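Local coordinates for VgrG protein (Vibrio cholerae, PDB 4DTH), which probably cross-links actin through its toxin domain, which binds ATP and magnesium ions, at residues A[237-249]-A[261-275]. Residues are numbered along the deposited sequence; the frame is centred on the assembly and turned at random. Where two conformers were deposited one is given.
Sequences KTAELAKKFGIYI and PNANGLTDPKVKNAW. With ATP (adenosine-5'-triphosphate), chain B; SO4 (sulfate ion), chain J; SO4 (sulfate ion), chain F.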
loop_
_atom_site.group_PDB
_atom_site.type_symbol
_atom_site.label_atom_id
_atom_site.label_comp_id
_atom_site.label_asym_id
_atom_site.label_seq_id
_atom_site.Cartn_x
_atom_site.Cartn_y
_atom_site.Cartn_z
ATOM N N LYS A 237 8.349 -17.266 -1.658
ATOM C CA LYS A 237 7.883 -16.642 -0.418
ATOM C C LYS A 237 6.390 -16.924 -0.180
ATOM O O LYS A 237 5.996 -17.198 0.959
ATOM C CB LYS A 237 8.177 -15.128 -0.395
ATOM C CG LYS A 237 7.790 -14.433 0.919
ATOM C CD LYS A 237 8.638 -14.887 2.109
ATOM C CE LYS A 237 8.346 -14.047 3.325
ATOM N NZ LYS A 237 9.232 -14.447 4.446
ATOM N N THR A 238 5.571 -16.874 -1.259
ATOM C CA THR A 238 4.132 -17.155 -1.153
ATOM C C THR A 238 3.928 -18.596 -0.659
ATOM O O THR A 238 3.123 -18.823 0.247
ATOM C CB THR A 238 3.404 -16.838 -2.462
ATOM O OG1 THR A 238 3.610 -15.457 -2.767
ATOM C CG2 THR A 238 1.894 -17.093 -2.360
ATOM N N ALA A 239 4.684 -19.555 -1.232
ATOM C CA ALA A 239 4.616 -20.952 -0.823
ATOM C C ALA A 239 5.046 -21.100 0.649
ATOM O O ALA A 239 4.354 -21.770 1.422
ATOM C CB ALA A 239 5.481 -21.806 -1.736
ATOM N N GLU A 240 6.131 -20.392 1.059
ATOM C CA GLU A 240 6.598 -20.413 2.452
ATOM C C GLU A 240 5.513 -19.909 3.401
ATOM O O GLU A 240 5.234 -20.560 4.417
ATOM C CB GLU A 240 7.885 -19.574 2.602
ATOM C CG GLU A 240 8.406 -19.452 4.028
ATOM C CD GLU A 240 9.340 -18.275 4.230
ATOM O OE1 GLU A 240 10.483 -18.324 3.722
ATOM O OE2 GLU A 240 8.922 -17.288 4.877
ATOM N N LEU A 241 4.882 -18.774 3.058
ATOM C CA LEU A 241 3.833 -18.180 3.887
ATOM C C LEU A 241 2.575 -19.032 3.929
ATOM O O LEU A 241 1.969 -19.136 4.986
ATOM C CB LEU A 241 3.506 -16.754 3.432
ATOM C CG LEU A 241 4.641 -15.739 3.587
ATOM C CD1 LEU A 241 4.306 -14.462 2.868
ATOM C CD2 LEU A 241 4.940 -15.456 5.049
ATOM N N ALA A 242 2.200 -19.655 2.796
ATOM C CA ALA A 242 1.016 -20.524 2.721
ATOM C C ALA A 242 1.204 -21.724 3.654
ATOM O O ALA A 242 0.262 -22.126 4.330
ATOM C CB ALA A 242 0.806 -21.004 1.288
ATOM N N LYS A 243 2.429 -22.261 3.720
ATOM C CA LYS A 243 2.788 -23.392 4.571
ATOM C C LYS A 243 2.822 -22.950 6.033
ATOM O O LYS A 243 2.278 -23.633 6.909
ATOM C CB LYS A 243 4.172 -23.893 4.140
ATOM C CG LYS A 243 4.315 -25.384 4.128
ATOM C CD LYS A 243 5.751 -25.742 3.770
ATOM C CE LYS A 243 6.394 -26.556 4.860
ATOM N NZ LYS A 243 7.839 -26.777 4.605
ATOM N N LYS A 244 3.475 -21.801 6.295
ATOM C CA LYS A 244 3.628 -21.239 7.640
ATOM C C LYS A 244 2.271 -20.894 8.274
ATOM O O LYS A 244 1.998 -21.294 9.422
ATOM C CB LYS A 244 4.499 -19.969 7.526
ATOM C CG LYS A 244 4.572 -19.084 8.744
ATOM C CD LYS A 244 5.370 -19.711 9.840
ATOM C CE LYS A 244 5.632 -18.740 10.950
ATOM N NZ LYS A 244 6.204 -19.441 12.124
ATOM N N PHE A 245 1.425 -20.170 7.528
ATOM C CA PHE A 245 0.147 -19.675 8.040
ATOM C C PHE A 245 -1.085 -20.523 7.722
ATOM O O PHE A 245 -2.176 -20.187 8.178
ATOM C CB PHE A 245 -0.053 -18.218 7.606
ATOM C CG PHE A 245 0.906 -17.246 8.258
ATOM C CD1 PHE A 245 0.723 -16.840 9.576
ATOM C CD2 PHE A 245 2.001 -16.752 7.559
ATOM C CE1 PHE A 245 1.609 -15.936 10.177
ATOM C CE2 PHE A 245 2.884 -15.838 8.159
ATOM C CZ PHE A 245 2.681 -15.439 9.462
ATOM N N GLY A 246 -0.909 -21.585 6.941
ATOM C CA GLY A 246 -2.008 -22.464 6.548
ATOM C C GLY A 246 -3.022 -21.721 5.698
ATOM O O GLY A 246 -4.195 -21.633 6.058
ATOM N N ILE A 247 -2.554 -21.155 4.574
ATOM C CA ILE A 247 -3.401 -20.341 3.698
ATOM C C ILE A 247 -3.949 -21.179 2.550
ATOM O O ILE A 247 -3.178 -21.855 1.877
ATOM C CB ILE A 247 -2.608 -19.111 3.166
ATOM C CG1 ILE A 247 -2.043 -18.256 4.334
ATOM C CG2 ILE A 247 -3.480 -18.244 2.229
ATOM C CD1 ILE A 247 -1.010 -17.196 3.906
ATOM N N TYR A 248 -5.262 -21.047 2.268
ATOM C CA TYR A 248 -5.860 -21.727 1.113
ATOM C C TYR A 248 -5.519 -20.885 -0.124
ATOM O O TYR A 248 -6.012 -19.762 -0.248
ATOM C CB TYR A 248 -7.385 -21.827 1.285
ATOM C CG TYR A 248 -7.786 -22.927 2.240
ATOM C CD1 TYR A 248 -7.759 -22.726 3.619
ATOM C CD2 TYR A 248 -8.182 -24.173 1.767
ATOM C CE1 TYR A 248 -8.089 -23.751 4.506
ATOM C CE2 TYR A 248 -8.535 -25.198 2.642
ATOM C CZ TYR A 248 -8.481 -24.984 4.011
ATOM O OH TYR A 248 -8.835 -25.989 4.875
ATOM N N ILE A 249 -4.634 -21.426 -1.001
ATOM C CA ILE A 249 -4.172 -20.815 -2.267
ATOM C C ILE A 249 -4.745 -21.625 -3.402
ATOM O O ILE A 249 -4.380 -22.792 -3.542
ATOM C CB ILE A 249 -2.609 -20.793 -2.417
ATOM C CG1 ILE A 249 -1.879 -20.213 -1.191
ATOM C CG2 ILE A 249 -2.163 -20.139 -3.756
ATOM C CD1 ILE A 249 -1.978 -18.737 -0.982
ATOM N N PRO A 261 -4.691 -23.905 9.705
ATOM C CA PRO A 261 -4.745 -22.463 9.392
ATOM C C PRO A 261 -4.567 -21.559 10.619
ATOM O O PRO A 261 -5.121 -21.828 11.701
ATOM C CB PRO A 261 -6.135 -22.298 8.777
ATOM C CG PRO A 261 -6.436 -23.625 8.190
ATOM C CD PRO A 261 -5.880 -24.609 9.172
ATOM N N ASN A 262 -3.713 -20.539 10.477
ATOM C CA ASN A 262 -3.495 -19.566 11.534
ATOM C C ASN A 262 -3.461 -18.150 10.988
ATOM O O ASN A 262 -2.863 -17.270 11.592
ATOM C CB ASN A 262 -2.318 -19.923 12.448
ATOM C CG ASN A 262 -0.988 -20.045 11.755
ATOM O OD1 ASN A 262 -0.152 -19.139 11.810
ATOM N ND2 ASN A 262 -0.738 -21.203 11.149
ATOM N N ALA A 263 -4.134 -17.939 9.835
ATOM C CA ALA A 263 -4.323 -16.644 9.185
ATOM C C ALA A 263 -5.567 -16.750 8.326
ATOM O O ALA A 263 -5.931 -17.854 7.902
ATOM C CB ALA A 263 -3.116 -16.265 8.330
ATOM N N ASN A 264 -6.222 -15.614 8.059
ATOM C CA ASN A 264 -7.442 -15.633 7.261
ATOM C C ASN A 264 -7.213 -15.599 5.738
ATOM O O ASN A 264 -8.162 -15.722 4.963
ATOM C CB ASN A 264 -8.444 -14.586 7.751
ATOM C CG ASN A 264 -8.851 -14.764 9.209
ATOM O OD1 ASN A 264 -9.093 -13.791 9.929
ATOM N ND2 ASN A 264 -8.920 -16.001 9.697
ATOM N N GLY A 265 -5.957 -15.492 5.332
ATOM C CA GLY A 265 -5.597 -15.469 3.923
ATOM C C GLY A 265 -4.372 -14.635 3.662
ATOM O O GLY A 265 -3.714 -14.189 4.604
ATOM N N LEU A 266 -4.073 -14.415 2.370
ATOM C CA LEU A 266 -2.923 -13.605 1.933
ATOM C C LEU A 266 -3.011 -12.145 2.412
ATOM O O LEU A 266 -1.967 -11.518 2.624
ATOM C CB LEU A 266 -2.762 -13.638 0.402
ATOM C CG LEU A 266 -2.350 -14.980 -0.232
ATOM C CD1 LEU A 266 -2.489 -14.925 -1.759
ATOM C CD2 LEU A 266 -0.929 -15.371 0.172
ATOM N N THR A 267 -4.244 -11.621 2.609
ATOM C CA THR A 267 -4.465 -10.228 3.043
ATOM C C THR A 267 -4.468 -10.046 4.558
ATOM O O THR A 267 -4.602 -8.916 5.038
ATOM C CB THR A 267 -5.742 -9.654 2.418
ATOM O OG1 THR A 267 -6.856 -10.403 2.899
ATOM C CG2 THR A 267 -5.711 -9.681 0.905
ATOM N N ASP A 268 -4.333 -11.135 5.314
ATOM C CA ASP A 268 -4.313 -11.050 6.767
ATOM C C ASP A 268 -3.154 -10.132 7.195
ATOM O O ASP A 268 -2.043 -10.323 6.688
ATOM C CB ASP A 268 -4.152 -12.459 7.372
ATOM C CG ASP A 268 -4.350 -12.518 8.870
ATOM O OD1 ASP A 268 -3.663 -11.762 9.590
ATOM O OD2 ASP A 268 -5.108 -13.391 9.333
ATOM N N PRO A 269 -3.387 -9.112 8.068
ATOM C CA PRO A 269 -2.285 -8.211 8.468
ATOM C C PRO A 269 -1.001 -8.910 8.908
ATOM O O PRO A 269 0.074 -8.404 8.598
ATOM C CB PRO A 269 -2.883 -7.388 9.613
ATOM C CG PRO A 269 -4.343 -7.429 9.393
ATOM C CD PRO A 269 -4.663 -8.720 8.711
ATOM N N LYS A 270 -1.093 -10.068 9.605
ATOM C CA LYS A 270 0.132 -10.751 10.011
ATOM C C LYS A 270 0.895 -11.361 8.836
ATOM O O LYS A 270 2.123 -11.439 8.886
ATOM C CB LYS A 270 -0.070 -11.724 11.182
ATOM C CG LYS A 270 -0.890 -12.952 10.905
ATOM C CD LYS A 270 -1.083 -13.690 12.222
ATOM C CE LYS A 270 -2.306 -14.542 12.208
ATOM N NZ LYS A 270 -2.417 -15.351 13.449
ATOM N N VAL A 271 0.172 -11.760 7.770
ATOM C CA VAL A 271 0.793 -12.304 6.559
ATOM C C VAL A 271 1.484 -11.155 5.815
ATOM O O VAL A 271 2.638 -11.295 5.403
ATOM C CB VAL A 271 -0.203 -13.088 5.668
ATOM C CG1 VAL A 271 0.463 -13.560 4.370
ATOM C CG2 VAL A 271 -0.789 -14.274 6.431
ATOM N N LYS A 272 0.791 -10.011 5.673
ATOM C CA LYS A 272 1.382 -8.837 5.030
ATOM C C LYS A 272 2.640 -8.390 5.791
ATOM O O LYS A 272 3.651 -8.070 5.162
ATOM C CB LYS A 272 0.362 -7.691 5.004
ATOM C CG LYS A 272 -0.788 -7.874 4.037
ATOM C CD LYS A 272 -1.639 -6.594 4.104
ATOM C CE LYS A 272 -2.734 -6.539 3.085
ATOM N NZ LYS A 272 -3.464 -5.241 3.164
ATOM N N ASN A 273 2.593 -8.421 7.144
ATOM C CA ASN A 273 3.734 -8.048 7.985
ATOM C C ASN A 273 4.933 -8.964 7.770
ATOM O O ASN A 273 6.066 -8.489 7.775
ATOM C CB ASN A 273 3.337 -8.006 9.459
ATOM C CG ASN A 273 2.479 -6.812 9.806
ATOM O OD1 ASN A 273 2.337 -5.865 9.023
ATOM N ND2 ASN A 273 1.860 -6.844 10.975
ATOM N N ALA A 274 4.679 -10.265 7.532
ATOM C CA ALA A 274 5.731 -11.250 7.288
ATOM C C ALA A 274 6.544 -10.961 6.018
ATOM O O ALA A 274 7.710 -11.337 5.965
ATOM C CB ALA A 274 5.153 -12.649 7.249
ATOM N N TRP A 275 5.956 -10.275 5.008
ATOM C CA TRP A 275 6.694 -9.886 3.803
ATOM C C TRP A 275 7.730 -8.794 4.144
ATOM O O TRP A 275 8.786 -8.750 3.510
ATOM C CB TRP A 275 5.749 -9.332 2.722
ATOM C CG TRP A 275 4.988 -10.385 1.980
ATOM C CD1 TRP A 275 3.752 -10.870 2.284
ATOM C CD2 TRP A 275 5.394 -11.043 0.771
ATOM N NE1 TRP A 275 3.354 -11.781 1.335
ATOM C CE2 TRP A 275 4.362 -11.943 0.420
ATOM C CE3 TRP A 275 6.558 -11.003 -0.021
ATOM C CZ2 TRP A 275 4.451 -12.792 -0.690
ATOM C CZ3 TRP A 275 6.634 -11.826 -1.138
ATOM C CH2 TRP A 275 5.592 -12.708 -1.464
HETATM P PG ATP B . -4.149 -2.347 0.602
HETATM O O1G ATP B . -2.773 -2.577 1.141
HETATM O O2G ATP B . -4.413 -3.218 -0.594
HETATM O O3G ATP B . -5.213 -2.615 1.628
HETATM P PB ATP B . -5.207 0.105 -0.479
HETATM O O1B ATP B . -5.893 -0.586 -1.590
HETATM O O2B ATP B . -6.241 0.518 0.541
HETATM O O3B ATP B . -4.216 -0.810 0.155
HETATM P PA ATP B . -3.631 1.650 -2.251
HETATM O O1A ATP B . -3.573 0.411 -3.056
HETATM O O2A ATP B . -4.326 2.720 -3.099
HETATM O O3A ATP B . -4.436 1.402 -1.023
HETATM O "O5'" ATP B . -2.135 2.085 -1.868
HETATM C "C5'" ATP B . -1.985 3.403 -1.315
HETATM C "C4'" ATP B . -0.540 3.782 -1.123
HETATM O "O4'" ATP B . 0.181 3.657 -2.383
HETATM C "C3'" ATP B . -0.341 5.235 -0.688
HETATM O "O3'" ATP B . 0.772 5.394 0.188
HETATM C "C2'" ATP B . -0.117 5.933 -2.022
HETATM O "O2'" ATP B . 0.469 7.220 -1.910
HETATM C "C1'" ATP B . 0.780 4.909 -2.686
HETATM N N9 ATP B . 0.951 5.032 -4.136
HETATM C C8 ATP B . -0.029 5.003 -5.091
HETATM N N7 ATP B . 0.427 5.127 -6.314
HETATM C C5 ATP B . 1.801 5.249 -6.152
HETATM C C6 ATP B . 2.865 5.396 -7.064
HETATM N N6 ATP B . 2.709 5.450 -8.394
HETATM N N1 ATP B . 4.118 5.468 -6.560
HETATM C C2 ATP B . 4.289 5.397 -5.237
HETATM N N3 ATP B . 3.371 5.257 -4.284
HETATM C C4 ATP B . 2.133 5.191 -4.805
HETATM S S SO4 J . 9.707 -23.731 4.437
HETATM O O1 SO4 J . 8.916 -23.931 5.652
HETATM O O2 SO4 J . 9.741 -24.980 3.676
HETATM O O3 SO4 J . 9.101 -22.676 3.617
HETATM O O4 SO4 J . 11.070 -23.335 4.818
HETATM S S SO4 F . -3.634 -3.761 6.823
HETATM O O1 SO4 F . -4.707 -2.946 7.404
HETATM O O2 SO4 F . -2.810 -4.293 7.880
HETATM O O3 SO4 F . -4.234 -4.822 6.036
HETATM O O4 SO4 F . -2.819 -2.929 5.937
HETATM O O HOH W 1 8.832 -13.819 7.087
HETATM O O HOH W 2 2.600 -19.608 12.231
HETATM O O HOH W 3 -6.324 -19.886 6.204
#
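W275 offers one face of its indole to K237 and L241. K237 CG sits 3.6 Å from the centroid of the W275 six-membered ring, and L241 CD1 lies over the five-membered ring; both are CH-pi contacts, for which the broad indole offers two rings side by side. With its CG anti to the backbone N (chi1 -176°) and a bend at chi2, K237 brings aliphatic carbons over the ring while NZ continues to a salt bridge with E240 OE2 and, through a water, to A274 O. T238 OG1 meets the indole edge in its plane, its polar partner being I234 O, and W200 packs edge-to-face on W275.

The other methyl of L241, CD2, touches A274 CB at 3.6 Å, the small alanine allowing close approach. One turn on from L241, the F245 ring lies between V271 CG2 over one face and K244 CG, of its own helix, over the opposite one, and A263 CB packs on F245 CB at 3.7 Å. I247 and V271 meet tip to tip, CD1 to CG2, and L266 CD2 reaches I249 CD1 at 3.7 Å, with Y321 of helix 312-323 also touching both L266 and I249.

N262 takes up two carbonyls at the C-terminal end of helix 221-245. Its backbone N gives F245 O a nearly straight bond of 2.8 Å from above the carbonyl plane, while ND2 meets a lone pair of K244 O at 3.2 Å and also bonds T260 O. G246, with positive phi, a conformation that favours glycine, turns the chain out of the helix, its backbone packed closely against P261.

D268 N-caps helix 269-275, OD1 accepting from K270 N. Two consecutive helices, joined by a long loop, thus pack with segments 237-245 and 269-275 at 139°, nearer antiparallel than perpendicular; the second carries K272 of the ATP pocket, whose NZ bonds a sulfate, probably from the crystallisation liquor, and more weakly O1G of the gamma-phosphate.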